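Small heat shock protein hsp20 family (Sulfolobus solfataricus, PDB 4RZK) probably binds unfolded proteins as a chaperone of the stress response, and is represented here by its dimeric alpha-crystallin domain. Local coordinates at residues Glu25-Asn30 / Arg54-Glu59; Asp18-Val23 / Ile60-Glu65. All blocks are in the same frame, centred on the assembly; numbering follows the deposited sequence.

Contact 1 (Glu25-Asn30 / Arg54-Glu59); sequences EVPGVN and RQYYKE
The Y56 ring lies over the backbone of V26, with V26 CA 4.0 Å from the ring centroid and 16° off its normal, a CH-pi contact on one face. V26 CG1, anti to its own backbone N (chi1 156°), reaches Y56 CD2 at 3.5 Å, the two side chains running antiparallel alongside each other. V29 comes in from the rim: its CG2 lies in the ring plane, 3.7 Å from Y56 CE2. An alanine at V26 would probably open a gap where CG1 and CG2 pack on the ring, letting it shift. The phenol end points past P27, whose side chain it crosses at about a right angle, with P27 CD 3.4 Å from Y56 OH. Y56 OH donates a hydrogen bond to P27 O; the modelled length is too short to be taken literally at this resolution. That carbonyl also meets the aliphatic part of R54, with P27 O 3.5 Å from R54 CD, and the bend of the arginine chain at chi3 (-93°) carries its guanidinium onward to a salt bridge with E25 of the second subunit. What presents P27 O to the tyrosine is a type II turn from V26 to V29; G28 takes its positive phi, where a side chain would press on the P27 carbonyl. P27 packs on P27 of the second subunit, so the turn also belongs to the dimer contact of the alpha-crystallin domain. The turn follows strand 19-25 and is covered by strand 55-61, whose Y56 bonds through its backbone to A49 of strand 44-50, while Q55 and Y57 bond to R7 of strand 6-16; V26, V29 and Y56 all touch A49.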
loop_
_atom_site.group_PDB
_atom_site.type_symbol
_atom_site.label_atom_id
_atom_site.label_comp_id
_atom_site.label_asym_id
_atom_site.label_seq_id
_atom_site.Cartn_x
_atom_site.Cartn_y
_atom_site.Cartn_z
ATOM N N GLU A 25 -6.084 0.096 1.813
ATOM C CA GLU A 25 -4.665 -0.002 1.638
ATOM C C GLU A 25 -3.993 0.568 2.832
ATOM O O GLU A 25 -4.132 1.729 3.145
ATOM C CB GLU A 25 -4.239 0.828 0.477
ATOM C CG GLU A 25 -4.902 0.464 -0.803
ATOM C CD GLU A 25 -4.151 1.063 -1.933
ATOM O OE1 GLU A 25 -3.275 1.894 -1.686
ATOM O OE2 GLU A 25 -4.417 0.691 -3.081
ATOM N N VAL A 26 -3.211 -0.262 3.475
ATOM C CA VAL A 26 -2.504 0.157 4.649
ATOM C C VAL A 26 -1.085 -0.384 4.612
ATOM O O VAL A 26 -0.703 -1.165 5.458
ATOM C CB VAL A 26 -3.209 -0.435 5.863
ATOM C CG1 VAL A 26 -2.261 -0.550 7.031
ATOM C CG2 VAL A 26 -4.437 0.367 6.212
ATOM N N PRO A 27 -0.282 0.033 3.646
ATOM C CA PRO A 27 1.038 -0.583 3.555
ATOM C C PRO A 27 2.008 -0.080 4.624
ATOM O O PRO A 27 1.908 1.059 5.078
ATOM C CB PRO A 27 1.503 -0.191 2.158
ATOM C CG PRO A 27 0.802 1.083 1.877
ATOM C CD PRO A 27 -0.522 0.999 2.557
ATOM N N GLY A 28 2.935 -0.956 5.005
ATOM C CA GLY A 28 3.920 -0.666 6.011
ATOM C C GLY A 28 3.646 -1.528 7.208
ATOM O O GLY A 28 4.547 -1.921 7.937
ATOM N N VAL A 29 2.382 -1.855 7.383
ATOM C CA VAL A 29 1.902 -2.420 8.620
ATOM C C VAL A 29 1.769 -3.931 8.540
ATOM O O VAL A 29 1.336 -4.455 7.531
ATOM C CB VAL A 29 0.559 -1.770 8.982
ATOM C CG1 VAL A 29 -0.077 -2.459 10.138
ATOM C CG2 VAL A 29 0.771 -0.303 9.290
ATOM N N ASN A 30 2.169 -4.631 9.594
ATOM C CA ASN A 30 1.999 -6.078 9.656
ATOM C C ASN A 30 0.558 -6.401 10.022
ATOM O O ASN A 30 -0.135 -5.554 10.583
ATOM C CB ASN A 30 2.952 -6.712 10.671
ATOM C CG ASN A 30 4.400 -6.584 10.277
ATOM O OD1 ASN A 30 4.843 -7.218 9.335
ATOM N ND2 ASN A 30 5.153 -5.774 11.011
ATOM N N ARG A 54 4.498 3.882 9.971
ATOM C CA ARG A 54 3.215 4.335 9.458
ATOM C C ARG A 54 2.031 3.995 10.346
ATOM O O ARG A 54 1.937 2.895 10.843
ATOM C CB ARG A 54 3.008 3.784 8.052
ATOM C CG ARG A 54 3.623 4.662 6.987
ATOM C CD ARG A 54 3.855 3.922 5.697
ATOM N NE ARG A 54 5.191 3.365 5.635
ATOM C CZ ARG A 54 6.149 3.837 4.861
ATOM N NH1 ARG A 54 7.339 3.277 4.863
ATOM N NH2 ARG A 54 5.913 4.875 4.090
ATOM N N GLN A 55 1.132 4.949 10.546
ATOM C CA GLN A 55 -0.083 4.687 11.300
ATOM C C GLN A 55 -1.354 5.152 10.576
ATOM O O GLN A 55 -1.385 6.242 10.054
ATOM C CB GLN A 55 0.027 5.268 12.715
ATOM C CG GLN A 55 0.710 6.623 12.834
ATOM C CD GLN A 55 2.215 6.550 12.788
ATOM O OE1 GLN A 55 2.830 5.772 13.494
ATOM N NE2 GLN A 55 2.813 7.371 11.953
ATOM N N TYR A 56 -2.380 4.311 10.531
ATOM C CA TYR A 56 -3.609 4.646 9.825
ATOM C C TYR A 56 -4.836 4.486 10.691
ATOM O O TYR A 56 -4.900 3.597 11.509
ATOM C CB TYR A 56 -3.813 3.763 8.600
ATOM C CG TYR A 56 -2.631 3.554 7.696
ATOM C CD1 TYR A 56 -2.559 4.184 6.477
ATOM C CD2 TYR A 56 -1.620 2.689 8.035
ATOM C CE1 TYR A 56 -1.494 3.982 5.635
ATOM C CE2 TYR A 56 -0.556 2.481 7.197
ATOM C CZ TYR A 56 -0.501 3.134 6.000
ATOM O OH TYR A 56 0.555 2.930 5.155
ATOM N N TYR A 57 -5.804 5.366 10.493
ATOM C CA TYR A 57 -7.137 5.209 11.038
ATOM C C TYR A 57 -8.151 5.599 9.988
ATOM O O TYR A 57 -8.006 6.614 9.346
ATOM C CB TYR A 57 -7.303 6.063 12.289
ATOM C CG TYR A 57 -8.686 6.083 12.874
ATOM C CD1 TYR A 57 -9.032 5.247 13.916
ATOM C CD2 TYR A 57 -9.640 6.953 12.402
ATOM C CE1 TYR A 57 -10.299 5.273 14.459
ATOM C CE2 TYR A 57 -10.903 6.980 12.936
ATOM C CZ TYR A 57 -11.223 6.140 13.963
ATOM O OH TYR A 57 -12.481 6.179 14.481
ATOM N N LYS A 58 -9.181 4.789 9.809
ATOM C CA LYS A 58 -10.266 5.144 8.913
ATOM C C LYS A 58 -11.598 4.722 9.482
ATOM O O LYS A 58 -11.699 3.707 10.136
ATOM C CB LYS A 58 -10.073 4.499 7.551
ATOM C CG LYS A 58 -11.220 4.729 6.594
ATOM C CD LYS A 58 -11.068 6.039 5.857
ATOM C CE LYS A 58 -11.621 5.952 4.452
ATOM N NZ LYS A 58 -12.162 7.252 4.000
ATOM N N GLU A 59 -12.630 5.505 9.226
ATOM C CA GLU A 59 -13.965 5.096 9.588
ATOM C C GLU A 59 -14.877 5.240 8.395
ATOM O O GLU A 59 -14.831 6.229 7.687
ATOM C CB GLU A 59 -14.463 5.843 10.816
ATOM C CG GLU A 59 -15.318 7.060 10.559
ATOM C CD GLU A 59 -15.618 7.799 11.840
ATOM O OE1 GLU A 59 -16.265 8.857 11.784
ATOM O OE2 GLU A 59 -15.195 7.317 12.905
#

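Contact 2 (Asp18-Val23 / Ile60-Glu65); sequences DEIKVV and IDLPAE
The end of I20 reaches P63 CG because I20 CG1 stands anti to the carbonyl carbon (chi1 -77°) and the chain then runs on extended (chi2 -170°), taking I20 CD1 to 3.6 Å from P63 CG. V22 is turned with CG1 opposite its backbone N (chi1 176°), which spreads its two methyls toward different partners. CG1 of V22 meets I60 CD1 end on at 4.2 Å; CG2 of V22 meets L62 CD2 at 4.1 Å, the two side chains crossing at about a right angle. L62 CD2 also lies 4.3 Å from I20 CG2, placing the leucine between the alternate residues I20 and V22. No hydrogen bond spans the two segments, and the CA atoms of I20 and L62 are 8.4 Å apart: these are facing layers of the immunoglobulin-like beta sandwich, joined by aliphatic side chains. P63 lies at the exposed margin of this contact and also touches E15. Strand 19-25 is bonded through K21 to I14 of strand 6-16, and through I20 and V22 to L84 and I82 of strand 79-85. From strand 44-50, L45 touches both V22 and L62, and I47 touches I60.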
loop_
_atom_site.group_PDB
_atom_site.type_symbol
_atom_site.label_atom_id
_atom_site.label_comp_id
_atom_site.label_asym_id
_atom_site.label_seq_id
_atom_site.Cartn_x
_atom_site.Cartn_y
_atom_site.Cartn_z
ATOM N N ASP A 18 -25.757 -10.025 -0.674
ATOM C CA ASP A 18 -25.744 -10.183 0.770
ATOM C C ASP A 18 -24.543 -9.493 1.389
ATOM O O ASP A 18 -24.640 -8.871 2.437
ATOM C CB ASP A 18 -25.675 -11.677 1.096
ATOM C CG ASP A 18 -26.514 -12.056 2.291
ATOM O OD1 ASP A 18 -27.490 -11.338 2.578
ATOM O OD2 ASP A 18 -26.199 -13.076 2.939
ATOM N N GLU A 19 -23.403 -9.644 0.732
ATOM C CA GLU A 19 -22.131 -9.152 1.234
ATOM C C GLU A 19 -21.858 -7.688 0.951
ATOM O O GLU A 19 -22.329 -7.135 -0.031
ATOM C CB GLU A 19 -20.993 -9.999 0.676
ATOM C CG GLU A 19 -20.982 -11.427 1.179
ATOM C CD GLU A 19 -20.040 -12.315 0.397
ATOM O OE1 GLU A 19 -19.629 -11.928 -0.709
ATOM O OE2 GLU A 19 -19.710 -13.407 0.893
ATOM N N ILE A 20 -21.082 -7.073 1.832
ATOM C CA ILE A 20 -20.437 -5.807 1.557
ATOM C C ILE A 20 -18.946 -6.038 1.698
ATOM O O ILE A 20 -18.491 -6.577 2.686
ATOM C CB ILE A 20 -20.836 -4.720 2.555
ATOM C CG1 ILE A 20 -22.217 -4.175 2.236
ATOM C CG2 ILE A 20 -19.841 -3.582 2.501
ATOM C CD1 ILE A 20 -22.562 -2.942 3.032
ATOM N N LYS A 21 -18.178 -5.636 0.706
ATOM C CA LYS A 21 -16.759 -5.860 0.766
ATOM C C LYS A 21 -16.105 -4.526 0.934
ATOM O O LYS A 21 -16.357 -3.619 0.164
ATOM C CB LYS A 21 -16.250 -6.570 -0.489
ATOM C CG LYS A 21 -16.715 -8.012 -0.619
ATOM C CD LYS A 21 -16.194 -8.648 -1.896
ATOM C CE LYS A 21 -16.639 -10.096 -2.015
ATOM N NZ LYS A 21 -16.156 -10.725 -3.274
ATOM N N VAL A 22 -15.217 -4.403 1.910
ATOM C CA VAL A 22 -14.473 -3.166 2.092
ATOM C C VAL A 22 -12.991 -3.386 1.872
ATOM O O VAL A 22 -12.412 -4.289 2.430
ATOM C CB VAL A 22 -14.697 -2.564 3.481
ATOM C CG1 VAL A 22 -13.821 -1.341 3.667
ATOM C CG2 VAL A 22 -16.151 -2.197 3.660
ATOM N N VAL A 23 -12.384 -2.548 1.049
ATOM C CA VAL A 23 -10.980 -2.690 0.721
ATOM C C VAL A 23 -10.175 -1.500 1.203
ATOM O O VAL A 23 -10.520 -0.375 0.927
ATOM C CB VAL A 23 -10.786 -2.818 -0.787
ATOM C CG1 VAL A 23 -9.328 -2.673 -1.145
ATOM C CG2 VAL A 23 -11.323 -4.143 -1.272
ATOM N N ILE A 60 -15.677 4.216 8.153
ATOM C CA ILE A 60 -16.510 4.162 6.978
ATOM C C ILE A 60 -17.959 4.030 7.343
ATOM O O ILE A 60 -18.316 3.198 8.156
ATOM C CB ILE A 60 -16.185 2.939 6.131
ATOM C CG1 ILE A 60 -14.861 3.124 5.402
ATOM C CG2 ILE A 60 -17.307 2.687 5.151
ATOM C CD1 ILE A 60 -13.786 2.183 5.879
ATOM N N ASP A 61 -18.799 4.833 6.714
ATOM C CA ASP A 61 -20.221 4.702 6.899
ATOM C C ASP A 61 -20.694 3.740 5.845
ATOM O O ASP A 61 -20.563 3.993 4.667
ATOM C CB ASP A 61 -20.904 6.048 6.707
ATOM C CG ASP A 61 -20.329 7.120 7.597
ATOM O OD1 ASP A 61 -20.673 7.154 8.790
ATOM O OD2 ASP A 61 -19.530 7.933 7.105
ATOM N N LEU A 62 -21.244 2.626 6.285
ATOM C CA LEU A 62 -21.705 1.583 5.396
ATOM C C LEU A 62 -23.057 1.869 4.771
ATOM O O LEU A 62 -23.893 2.521 5.367
ATOM C CB LEU A 62 -21.719 0.258 6.137
ATOM C CG LEU A 62 -20.359 -0.142 6.692
ATOM C CD1 LEU A 62 -20.502 -1.200 7.764
ATOM C CD2 LEU A 62 -19.462 -0.630 5.575
ATOM N N PRO A 63 -23.265 1.360 3.569
ATOM C CA PRO A 63 -24.538 1.497 2.867
ATOM C C PRO A 63 -25.668 0.807 3.609
ATOM O O PRO A 63 -26.788 1.277 3.552
ATOM C CB PRO A 63 -24.282 0.825 1.520
ATOM C CG PRO A 63 -22.880 0.322 1.558
ATOM C CD PRO A 63 -22.178 1.074 2.634
ATOM N N ALA A 64 -25.372 -0.281 4.304
ATOM C CA ALA A 64 -26.392 -0.987 5.063
ATOM C C ALA A 64 -25.862 -1.497 6.386
ATOM O O ALA A 64 -24.678 -1.736 6.529
ATOM C CB ALA A 64 -26.948 -2.136 4.251
ATOM N N GLU A 65 -26.749 -1.698 7.347
ATOM C CA GLU A 65 -26.335 -2.206 8.638
ATOM C C GLU A 65 -25.752 -3.585 8.426
ATOM O O GLU A 65 -26.178 -4.306 7.550
ATOM C CB GLU A 65 -27.521 -2.271 9.598
ATOM C CG GLU A 65 -28.140 -0.925 9.933
ATOM C CD GLU A 65 -28.859 -0.929 11.271
ATOM O OE1 GLU A 65 -29.116 -2.024 11.809
ATOM O OE2 GLU A 65 -29.171 0.163 11.791
#

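In the fold
After strand 6-16 the chain turns into strand 19-25, which supplies the first half of contact 2, and runs straight on into the turn 25-30 of contact 1. The excursion through strands 34-39 and 44-50 then ends as the chain returns along strand 55-61, closing contact 1 with 54-59 and, next in sequence, contact 2 with 60-65. Contact 2 therefore encloses contact 1, and the two do not cross. Their centres lie about 19 Å apart, on opposite sides of the centre of the chain. Together they join strand 55-61 and the loop after it to strand 19-25 and the turn that follows, contact 1 near the second subunit and contact 2 in the aliphatic core.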